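Local coordinates for hydrolase, haloacid dehalogenase-like family (Pseudomonas syringae pv. tomato, PDB 3S6J), which probably acts as a metal-dependent sugar phosphatase, this chain being the C-terminal, haloacid dehalogenase-like hydrolase part of a longer protein, at residues E[27-32]-E[39-44]; E[108-113]-E[133-138]; E[207-212]-E[219-224]. All blocks are in the same frame, centred on the assembly; numbering follows the deposited sequence.

Contact 1 of 3, residues E[27-32]-E[39-44]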
# COMPACT_ATOMS: atom_id res chain seq x y z
N ALA E 27 5.83 -11.19 2.11
CA ALA E 27 5.81 -12.66 2.11
C ALA E 27 5.26 -13.24 0.81
O ALA E 27 5.81 -14.20 0.27
CB ALA E 27 5.01 -13.18 3.31
N TRP E 28 4.14 -12.69 0.31
CA TRP E 28 3.63 -13.14 -0.97
C TRP E 28 4.61 -12.83 -2.11
O TRP E 28 4.81 -13.67 -2.99
CB TRP E 28 2.24 -12.56 -1.27
CG TRP E 28 1.18 -13.34 -0.57
CD1 TRP E 28 0.38 -12.90 0.44
CD2 TRP E 28 0.84 -14.72 -0.77
NE1 TRP E 28 -0.44 -13.90 0.87
CE2 TRP E 28 -0.18 -15.04 0.14
CE3 TRP E 28 1.30 -15.71 -1.64
CZ2 TRP E 28 -0.76 -16.31 0.21
CZ3 TRP E 28 0.73 -16.98 -1.58
CH2 TRP E 28 -0.29 -17.27 -0.66
N LYS E 29 5.22 -11.64 -2.06
CA LYS E 29 6.13 -11.21 -3.11
C LYS E 29 7.31 -12.17 -3.26
O LYS E 29 7.69 -12.55 -4.37
CB LYS E 29 6.64 -9.79 -2.85
CG LYS E 29 7.65 -9.29 -3.88
CD LYS E 29 7.06 -9.33 -5.31
CE LYS E 29 7.93 -8.52 -6.25
NZ LYS E 29 7.71 -8.88 -7.68
N GLU E 30 7.87 -12.57 -2.13
CA GLU E 30 8.99 -13.49 -2.05
C GLU E 30 8.60 -14.87 -2.53
O GLU E 30 9.34 -15.52 -3.29
CB GLU E 30 9.50 -13.53 -0.61
CG GLU E 30 10.45 -14.65 -0.29
CD GLU E 30 11.11 -14.44 1.07
OE1 GLU E 30 10.93 -13.35 1.65
OE2 GLU E 30 11.80 -15.36 1.56
N ALA E 31 7.42 -15.34 -2.11
CA ALA E 31 6.90 -16.62 -2.62
C ALA E 31 6.64 -16.62 -4.12
O ALA E 31 6.95 -17.60 -4.81
CB ALA E 31 5.64 -17.04 -1.89
N LEU E 32 6.06 -15.54 -4.63
CA LEU E 32 5.73 -15.46 -6.05
C LEU E 32 6.97 -15.31 -6.93
O LEU E 32 7.05 -15.89 -8.03
CB LEU E 32 4.73 -14.33 -6.32
CG LEU E 32 3.30 -14.59 -5.80
CD1 LEU E 32 2.53 -13.28 -5.52
CD2 LEU E 32 2.53 -15.44 -6.77
N LEU E 39 5.05 -10.22 -10.02
CA LEU E 39 3.85 -9.39 -9.92
C LEU E 39 4.26 -8.17 -9.13
O LEU E 39 4.90 -8.31 -8.10
CB LEU E 39 2.77 -10.12 -9.15
CG LEU E 39 1.43 -10.14 -9.86
CD1 LEU E 39 1.28 -11.45 -10.62
CD2 LEU E 39 0.31 -9.95 -8.85
N ALA E 40 3.92 -6.98 -9.63
CA ALA E 40 4.24 -5.76 -8.90
C ALA E 40 3.59 -5.81 -7.52
O ALA E 40 2.51 -6.38 -7.35
CB ALA E 40 3.79 -4.51 -9.67
N MSE E 41 4.23 -5.24 -6.53
CA MSE E 41 3.66 -5.34 -5.19
C MSE E 41 2.31 -4.65 -4.95
O MSE E 41 1.57 -5.08 -4.08
CB MSE E 41 4.69 -4.99 -4.13
CG MSE E 41 5.38 -6.27 -3.65
SE MSE E 41 6.94 -5.83 -2.81
CE MSE E 41 6.37 -6.10 -0.95
N TRP E 42 1.98 -3.62 -5.71
CA TRP E 42 0.64 -3.01 -5.55
C TRP E 42 -0.50 -4.00 -5.90
O TRP E 42 -1.55 -4.00 -5.23
CB TRP E 42 0.52 -1.71 -6.36
CG TRP E 42 0.35 -1.95 -7.84
CD1 TRP E 42 1.34 -2.22 -8.74
CD2 TRP E 42 -0.88 -1.93 -8.58
NE1 TRP E 42 0.79 -2.38 -10.00
CE2 TRP E 42 -0.56 -2.20 -9.92
CE3 TRP E 42 -2.21 -1.71 -8.23
CZ2 TRP E 42 -1.54 -2.28 -10.92
CZ3 TRP E 42 -3.17 -1.77 -9.21
CH2 TRP E 42 -2.83 -2.06 -10.55
N ARG E 43 -0.28 -4.85 -6.91
CA ARG E 43 -1.25 -5.88 -7.30
C ARG E 43 -1.43 -6.93 -6.20
O ARG E 43 -2.53 -7.42 -5.98
CB ARG E 43 -0.86 -6.57 -8.64
CG ARG E 43 -0.37 -5.62 -9.74
CD ARG E 43 -0.42 -6.21 -11.16
NE ARG E 43 -1.80 -6.12 -11.65
CZ ARG E 43 -2.20 -5.39 -12.68
NH1 ARG E 43 -1.34 -4.70 -13.41
NH2 ARG E 43 -3.49 -5.38 -13.00
N ILE E 44 -0.34 -7.28 -5.52
CA ILE E 44 -0.44 -8.20 -4.38
C ILE E 44 -1.18 -7.55 -3.20
O ILE E 44 -2.00 -8.19 -2.53
CB ILE E 44 0.96 -8.71 -3.92
CG1 ILE E 44 1.63 -9.51 -5.05
CG2 ILE E 44 0.81 -9.57 -2.66
CD1 ILE E 44 3.14 -9.73 -4.91

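Contact 2 of 3, residues E[108-113]-E[133-138]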
# COMPACT_ATOMS: atom_id res chain seq x y z
N LEU E 108 -19.99 -5.88 25.33
CA LEU E 108 -20.24 -6.04 23.90
C LEU E 108 -19.46 -7.24 23.37
O LEU E 108 -18.27 -7.39 23.65
CB LEU E 108 -19.84 -4.77 23.14
CG LEU E 108 -20.53 -3.49 23.67
CD1 LEU E 108 -19.86 -2.23 23.13
CD2 LEU E 108 -22.02 -3.50 23.36
N LYS E 109 -20.14 -8.11 22.62
CA LYS E 109 -19.53 -9.32 22.10
C LYS E 109 -18.76 -9.06 20.81
O LYS E 109 -19.23 -8.32 19.93
CB LYS E 109 -20.61 -10.37 21.79
CG LYS E 109 -21.60 -10.64 22.90
CD LYS E 109 -22.90 -11.17 22.29
CE LYS E 109 -23.72 -12.03 23.25
NZ LYS E 109 -24.42 -11.23 24.32
N TRP E 110 -17.58 -9.68 20.68
CA TRP E 110 -16.80 -9.58 19.45
C TRP E 110 -16.11 -10.88 19.08
O TRP E 110 -15.77 -11.69 19.94
CB TRP E 110 -15.77 -8.45 19.52
CG TRP E 110 -14.80 -8.59 20.66
CD1 TRP E 110 -14.95 -8.09 21.92
CD2 TRP E 110 -13.54 -9.27 20.65
NE1 TRP E 110 -13.87 -8.41 22.69
CE2 TRP E 110 -12.98 -9.14 21.94
CE3 TRP E 110 -12.83 -9.98 19.68
CZ2 TRP E 110 -11.74 -9.68 22.28
CZ3 TRP E 110 -11.58 -10.53 20.02
CH2 TRP E 110 -11.06 -10.37 21.31
N CYS E 111 -15.90 -11.05 17.79
CA CYS E 111 -15.21 -12.21 17.27
C CYS E 111 -14.21 -11.75 16.22
O CYS E 111 -14.44 -10.77 15.51
CB CYS E 111 -16.21 -13.18 16.64
SG CYS E 111 -15.51 -14.77 16.17
N ILE E 112 -13.09 -12.46 16.11
CA ILE E 112 -12.13 -12.16 15.07
C ILE E 112 -12.41 -13.08 13.90
O ILE E 112 -12.77 -14.24 14.10
CB ILE E 112 -10.68 -12.25 15.57
CG1 ILE E 112 -10.36 -10.99 16.38
CG2 ILE E 112 -9.70 -12.43 14.40
CD1 ILE E 112 -9.12 -11.10 17.24
N ALA E 113 -12.30 -12.55 12.69
CA ALA E 113 -12.58 -13.32 11.47
C ALA E 113 -11.56 -12.99 10.40
O ALA E 113 -11.55 -11.87 9.86
CB ALA E 113 -14.00 -13.05 10.97
N ASN E 133 -6.62 -19.83 21.31
CA ASN E 133 -7.63 -20.69 21.92
C ASN E 133 -8.31 -20.11 23.17
O ASN E 133 -9.08 -20.80 23.84
CB ASN E 133 -7.10 -22.12 22.15
CG ASN E 133 -5.88 -22.16 23.07
OD1 ASN E 133 -4.85 -22.76 22.73
ND2 ASN E 133 -6.00 -21.54 24.23
N LYS E 134 -8.06 -18.84 23.45
CA LYS E 134 -8.68 -18.18 24.59
C LYS E 134 -9.65 -17.06 24.19
O LYS E 134 -10.20 -16.36 25.05
CB LYS E 134 -7.60 -17.60 25.52
CG LYS E 134 -6.85 -18.62 26.38
CD LYS E 134 -5.52 -18.03 26.87
CE LYS E 134 -4.98 -18.71 28.12
NZ LYS E 134 -5.46 -18.01 29.35
N ILE E 135 -9.87 -16.88 22.88
CA ILE E 135 -10.77 -15.84 22.38
C ILE E 135 -11.78 -16.38 21.37
O ILE E 135 -11.76 -17.56 21.02
CB ILE E 135 -10.01 -14.71 21.68
CG1 ILE E 135 -9.06 -15.28 20.62
CG2 ILE E 135 -9.26 -13.84 22.68
CD1 ILE E 135 -8.60 -14.29 19.58
N ASN E 136 -12.65 -15.49 20.91
CA ASN E 136 -13.57 -15.80 19.82
C ASN E 136 -12.93 -15.47 18.48
O ASN E 136 -12.73 -14.30 18.14
CB ASN E 136 -14.87 -15.01 19.98
CG ASN E 136 -15.78 -15.59 21.05
OD1 ASN E 136 -15.67 -16.75 21.43
ND2 ASN E 136 -16.71 -14.78 21.51
N ILE E 137 -12.58 -16.50 17.72
CA ILE E 137 -11.94 -16.30 16.43
C ILE E 137 -12.31 -17.40 15.44
O ILE E 137 -12.45 -18.56 15.80
CB ILE E 137 -10.40 -16.22 16.56
CG1 ILE E 137 -9.76 -16.06 15.18
CG2 ILE E 137 -9.85 -17.46 17.25
CD1 ILE E 137 -8.28 -15.73 15.24
N VAL E 138 -12.47 -17.00 14.18
CA VAL E 138 -12.69 -17.93 13.08
C VAL E 138 -11.58 -17.73 12.07
O VAL E 138 -11.20 -16.60 11.77
CB VAL E 138 -14.05 -17.69 12.40
CG1 VAL E 138 -14.15 -18.48 11.14
CG2 VAL E 138 -15.18 -18.07 13.33

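Contact 3 of 3, residues E[207-212]-E[219-224]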
# COMPACT_ATOMS: atom_id res chain seq x y z
N ARG E 207 -18.89 3.79 7.03
CA ARG E 207 -17.98 4.80 7.58
C ARG E 207 -16.58 4.29 7.37
O ARG E 207 -16.35 3.08 7.29
CB ARG E 207 -18.19 4.97 9.09
CG ARG E 207 -19.54 5.55 9.51
CD ARG E 207 -19.58 7.04 9.26
NE ARG E 207 -19.87 7.31 7.86
CZ ARG E 207 -19.97 8.53 7.34
NH1 ARG E 207 -19.80 9.62 8.11
NH2 ARG E 207 -20.24 8.67 6.05
N VAL E 208 -15.62 5.20 7.30
CA VAL E 208 -14.23 4.81 7.24
C VAL E 208 -13.42 5.60 8.29
O VAL E 208 -13.54 6.82 8.38
CB VAL E 208 -13.66 5.05 5.84
CG1 VAL E 208 -12.13 5.02 5.87
CG2 VAL E 208 -14.25 4.05 4.84
N TYR E 209 -12.61 4.90 9.07
CA TYR E 209 -11.75 5.52 10.07
C TYR E 209 -10.29 5.19 9.82
O TYR E 209 -9.97 4.23 9.09
CB TYR E 209 -12.17 5.04 11.46
CG TYR E 209 -13.62 5.36 11.73
CD1 TYR E 209 -14.04 6.68 11.94
CD2 TYR E 209 -14.57 4.36 11.75
CE1 TYR E 209 -15.36 6.99 12.17
CE2 TYR E 209 -15.91 4.67 11.97
CZ TYR E 209 -16.28 5.98 12.18
OH TYR E 209 -17.60 6.26 12.39
N GLU E 210 -9.40 5.97 10.41
CA GLU E 210 -7.97 5.73 10.22
C GLU E 210 -7.52 4.38 10.72
O GLU E 210 -6.87 3.62 9.99
CB GLU E 210 -7.15 6.81 10.88
CG GLU E 210 -7.35 8.15 10.23
CD GLU E 210 -6.48 9.22 10.83
OE1 GLU E 210 -6.06 9.07 12.00
OE2 GLU E 210 -6.20 10.22 10.13
N ASP E 211 -7.87 4.09 11.96
CA ASP E 211 -7.33 2.96 12.68
C ASP E 211 -8.25 2.68 13.88
O ASP E 211 -9.28 3.33 14.04
CB ASP E 211 -5.85 3.22 13.05
CG ASP E 211 -5.65 4.52 13.84
OD1 ASP E 211 -6.61 4.97 14.50
OD2 ASP E 211 -4.54 5.11 13.80
N PRO E 212 -7.92 1.66 14.70
CA PRO E 212 -8.86 1.32 15.78
C PRO E 212 -9.09 2.47 16.75
O PRO E 212 -10.21 2.62 17.24
CB PRO E 212 -8.17 0.14 16.49
CG PRO E 212 -7.29 -0.47 15.41
CD PRO E 212 -6.83 0.68 14.56
N LEU E 219 -17.00 5.63 18.14
CA LEU E 219 -17.81 4.43 18.33
C LEU E 219 -19.33 4.70 18.32
O LEU E 219 -20.12 3.86 17.87
CB LEU E 219 -17.39 3.72 19.61
CG LEU E 219 -17.68 2.23 19.70
CD1 LEU E 219 -17.03 1.50 18.53
CD2 LEU E 219 -17.20 1.68 21.05
N ASP E 220 -19.72 5.87 18.80
CA ASP E 220 -21.14 6.24 18.86
C ASP E 220 -21.79 6.45 17.50
O ASP E 220 -22.98 6.19 17.34
CB ASP E 220 -21.34 7.50 19.70
CG ASP E 220 -21.00 7.28 21.16
OD1 ASP E 220 -21.28 6.16 21.66
OD2 ASP E 220 -20.45 8.22 21.79
N GLU E 221 -21.02 6.94 16.53
CA GLU E 221 -21.53 7.17 15.17
C GLU E 221 -22.04 5.88 14.55
O GLU E 221 -22.86 5.90 13.62
CB GLU E 221 -20.42 7.72 14.26
CG GLU E 221 -19.94 9.14 14.57
CD GLU E 221 -18.97 9.68 13.51
OE1 GLU E 221 -18.33 8.87 12.79
OE2 GLU E 221 -18.84 10.92 13.40
N ILE E 222 -21.56 4.76 15.06
CA ILE E 222 -21.62 3.56 14.26
C ILE E 222 -22.03 2.31 15.02
O ILE E 222 -22.35 1.29 14.41
CB ILE E 222 -20.25 3.37 13.53
CG1 ILE E 222 -20.45 2.51 12.29
CG2 ILE E 222 -19.14 2.86 14.51
CD1 ILE E 222 -21.55 3.03 11.38
N ALA E 223 -22.04 2.38 16.35
CA ALA E 223 -22.39 1.23 17.19
C ALA E 223 -23.31 1.61 18.36
O ALA E 223 -23.29 2.73 18.83
CB ALA E 223 -21.12 0.52 17.71
N SER E 224 -24.14 0.66 18.80
CA SER E 224 -25.03 0.86 19.94
C SER E 224 -24.47 0.16 21.16
O SER E 224 -24.41 -1.08 21.18
CB SER E 224 -26.42 0.27 19.65
OG SER E 224 -27.02 0.91 18.54

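Contact 1 of 3, residues E[27-32]-E[39-44]
Ile44 and Met41, on one helix, close against Trp28, Lys29 and Leu32 on another, and a short loop brings the two helices together. The packing is densest around Ile44, whose two branches serve different partners. With CG1 beside the backbone N (chi1 -63°), its CG2 meets Trp28 CB at 3.6 Å, while Ile44 CD1 reaches tip to tip toward Leu32 CD1, 3.7 Å away. The same Ile44 CD1 also rests 3.8 Å from Lys29 CA, so it lies against the helix backbone as well as the Leu32 side chain. The Trp28 indole itself leads away from the contact.

Lys29 spans the space between this apolar patch and the loop. Its chain leaves anti to the backbone N (chi1 177°) and bends at chi2; CG lies 3.7 Å from SE of Met41, a selenomethionine, before NZ gives a 2.9 Å hydrogen bond to Leu39 O. The donor sits well above the carbonyl plane, and NZ also forms a salt bridge with Asp33, so this buried ammonium has two partners.

The fit is looser at Leu39, whose side chain makes no contact within 4.5 Å of residues 27-32; its carbonyl O does the touching. The solvent side lies beyond the interface, where exposed Glu30 takes no part and pairs instead with Arg85. These helices belong to the helical cap expected of this family: Trp28 stacks on His79 of helix 69-85, Leu39 packs on helix 52-63, and Tyr22 of the second subunit covers Met41.

Contact 2 of 3, residues E[108-113]-E[133-138]
Ile112 and Ile137 pair as parallel neighbours, closing the beta-alpha-beta unit formed by strand 110-113, helix 118-127 and strand 137-138 at one margin of the Rossmann-like sheet of the haloacid dehalogenase fold. Ile112 is bonded through both of its peptide groups: its N donates to Asn136 O at 2.8 Å, and its O receives Val138 N at 2.8 Å. Both bonds are nearly straight, with an N-H...O angle of 168° at the first. Because they flank Ile137, they fix the register.

On the face carrying the two isoleucines, rotamers decide which branches meet. Ile137 turns CG1 anti to its own N (chi1 178°), which extends CD1 alongside Ile112 CG2, 3.7 Å away. Ile112 holds CG1 beside its N, directing CD1 the other way, to 4.0 Å from Ile135 CD1. Ile135 takes the less common setting with CG1 between N and the carbonyl carbon (chi1 51°); CG2 then stays beside N and lies 4.1 Å from Trp110 CH2, approaching the indole obliquely. Trp110 has a similar first torsion, and its NE1 is hydrogen-bonded to Asp104, which helps to fix the ring's rotation while the ring packs on Leu100 and Leu103 of helix 96-105.

Ala113 and Val138 face the other side, where helix 151-160 covers Val138 and Cys111. Strand 8-11, which ends near the calcium ligands Asp12 and Asp14, borders 110-113 on its other edge through backbone hydrogen bonds that link Cys111 and Ala113 with Phe11. The closest approach of the Asn136 side chain is through CB, 3.4 Å from Trp110 O and 3.9 Å from Cys111 SG.

Contact 3 of 3, residues E[207-212]-E[219-224]
The last strand of the parallel sheet, 207-209, meets the short, weakly bonded helical turn 219-222 at the C-terminal end of the modelled chain, and Tyr209 and Glu221 join them. Tyr209 OH donates a 2.7 Å hydrogen bond to Glu221 OE1, which lies in the ring plane at its edge and accepts through the anti lone pair, the one away from the other oxygen. The ring and carboxylate planes are turned 40° apart. Glu221 reaches the phenol by running extended beyond CG, its first torsion placing CG beside the backbone N (chi1 -69°).

Apolar contacts flank this bond. Ile222 CD1 lies 3.7 Å from Arg207 CG, and Ile222 CG2 stands obliquely 4.5 Å from Tyr209 CE2, a loose fit. Ile222 also packs on Val188 of strand 186-190 and Leu215 of helix 212-217, which ties the turn to both; His218 meets the Tyr209 ring. Just beyond Tyr209, Glu210 turns to the second subunit, forming a salt bridge with its Arg43.

Arg207 NH1 and Glu221 OE1 are 5.0 Å apart, too far for a contact ion pair; the two side chains cross at about a right angle. Even so, the nearby positive charge and the phenol donor would together be expected to favour an ionised Glu221, in which case the bond would be a neutral-to-charged one, the polar tie of this partly buried contact.

In the fold
Contacts 1 and 2 are buried and contact 3 only partly so. Contact 1 lies among helices that probably form the cap, its centre about 30 Å from that of contact 2 and on the opposite side of the chain's centre. Contacts 2 and 3 share the parallel sheet, at its two outermost strands within this chain, and touch where Leu108 CD2 packs against Ser224 O, 4.0 Å away. Chemistry follows place: backbone bonds set the register in contact 2, apolar branches and a lysine-to-carbonyl bond join helices in contact 1, and a phenol-carboxylate bond serves contact 3 near the surface. Contacts 1 and 3 both reach the second subunit, where Arg43 of one chain pairs with Glu210 of the other.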